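PDB 3MZY: RNA polymerase sigma-H factor from Fusobacterium nucleatum subsp. nucleatum, which probably acts as a sigma-70 family initiation factor, binding DNA and directing RNA polymerase to specific promoter sites. Local coordinates for residues S30-A33 with F34-R38. Numbering follows the deposited sequence.
Sequences SSFA and FLCIR
S30 to A33 and F34 to R38 are consecutive turns of one alpha helix, and four backbone bonds of the i to i+4 type join them. F34 N donates to S30 O over 3.1 Å, and L35 N to S31 O over 3.0 Å. C36 N donates to F32 O, also over 3.0 Å. I37 N donates to A33 O over 2.8 Å. Phi and psi remain helical throughout, and the run continues with R38 N donating to F34 O.

Among the side chains, the clearest contact is between F32 and C36, one turn apart. C36 SG sits over one face of the F32 ring, 3.7 Å from its centroid and 21° off the ring normal. It is displaced from above the ring centre toward the CZ end: F32 CZ is the nearest ring atom, 3.5 Å from C36 SG. Two torsions bring them together: F32 holds CG anti to its backbone N (chi1 -175°), while C36 places SG anti to its carbonyl carbon (chi1 -62°), which sends the sulfur back toward the preceding turn. Next to this pair, A33 CB meets I37 CD1 at 4.1 Å, a looser methyl-to-methyl contact.

F32, A33 and C36 all touch A18 of helix 8-21, and I37 touches L15, so this side of helix 29-50 packs against that helix. The hydroxyls bond beyond the two segments: S30 OG to D142, in helix 138-159, and S31 OG to S28. The arrangement is an i/i+4 cysteine sulfur-aromatic contact within a regular alpha helix, located at the helix-helix interface of the part of the chain matching sigma-70 region 2.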
# COMPACT_ATOMS: atom_id res chain seq x y z
N SER A 30 -1.73 -6.40 8.27
CA SER A 30 -2.34 -6.97 7.07
C SER A 30 -3.81 -6.59 6.93
O SER A 30 -4.24 -6.17 5.86
CB SER A 30 -2.20 -8.49 7.04
OG SER A 30 -0.94 -8.88 6.50
N SER A 31 -4.57 -6.72 8.01
CA SER A 31 -5.99 -6.37 7.93
C SER A 31 -6.21 -4.86 7.93
O SER A 31 -7.17 -4.37 7.34
CB SER A 31 -6.80 -7.06 9.03
OG SER A 31 -6.14 -6.97 10.27
N PHE A 32 -5.31 -4.11 8.55
CA PHE A 32 -5.46 -2.65 8.53
C PHE A 32 -5.20 -2.13 7.12
O PHE A 32 -5.92 -1.27 6.62
CB PHE A 32 -4.59 -1.94 9.59
CG PHE A 32 -4.82 -0.44 9.65
CD1 PHE A 32 -6.06 0.08 10.08
CD2 PHE A 32 -3.81 0.46 9.26
CE1 PHE A 32 -6.28 1.48 10.13
CE2 PHE A 32 -4.03 1.85 9.31
CZ PHE A 32 -5.27 2.36 9.74
N ALA A 33 -4.19 -2.70 6.47
CA ALA A 33 -3.86 -2.32 5.11
C ALA A 33 -5.02 -2.62 4.17
O ALA A 33 -5.40 -1.77 3.34
CB ALA A 33 -2.59 -3.01 4.66
N PHE A 34 -5.60 -3.80 4.34
CA PHE A 34 -6.71 -4.29 3.51
C PHE A 34 -7.89 -3.33 3.64
O PHE A 34 -8.48 -2.90 2.64
CB PHE A 34 -7.04 -5.73 3.93
CG PHE A 34 -8.31 -6.30 3.31
CD1 PHE A 34 -8.35 -6.67 1.96
CD2 PHE A 34 -9.44 -6.53 4.10
CE1 PHE A 34 -9.54 -7.24 1.41
CE2 PHE A 34 -10.61 -7.08 3.56
CZ PHE A 34 -10.67 -7.43 2.22
N LEU A 35 -8.21 -2.96 4.88
CA LEU A 35 -9.21 -1.93 5.15
C LEU A 35 -8.96 -0.58 4.44
O LEU A 35 -9.81 -0.13 3.65
CB LEU A 35 -9.37 -1.73 6.66
CG LEU A 35 -10.60 -2.32 7.37
CD1 LEU A 35 -11.48 -1.19 7.90
CD2 LEU A 35 -11.43 -3.34 6.51
N CYS A 36 -7.80 0.05 4.71
CA CYS A 36 -7.46 1.35 4.10
C CYS A 36 -7.46 1.29 2.60
O CYS A 36 -7.95 2.21 1.94
CB CYS A 36 -6.11 1.88 4.59
SG CYS A 36 -6.10 2.17 6.38
N ILE A 37 -6.92 0.20 2.06
CA ILE A 37 -6.79 0.07 0.62
C ILE A 37 -8.15 -0.04 -0.07
O ILE A 37 -8.37 0.59 -1.11
CB ILE A 37 -5.85 -1.08 0.24
CG1 ILE A 37 -4.40 -0.65 0.52
CG2 ILE A 37 -6.06 -1.48 -1.22
CD1 ILE A 37 -3.42 -1.79 0.80
N ARG A 38 -9.08 -0.78 0.52
CA ARG A 38 -10.39 -0.87 -0.10
C ARG A 38 -11.23 0.37 0.14
O ARG A 38 -12.06 0.71 -0.69
CB ARG A 38 -11.11 -2.16 0.30
CG ARG A 38 -10.40 -3.42 -0.24
CD ARG A 38 -11.23 -4.67 -0.03
NE ARG A 38 -12.45 -4.72 -0.84
CZ ARG A 38 -12.50 -5.13 -2.11
NH1 ARG A 38 -13.66 -5.15 -2.75
NH2 ARG A 38 -11.40 -5.52 -2.74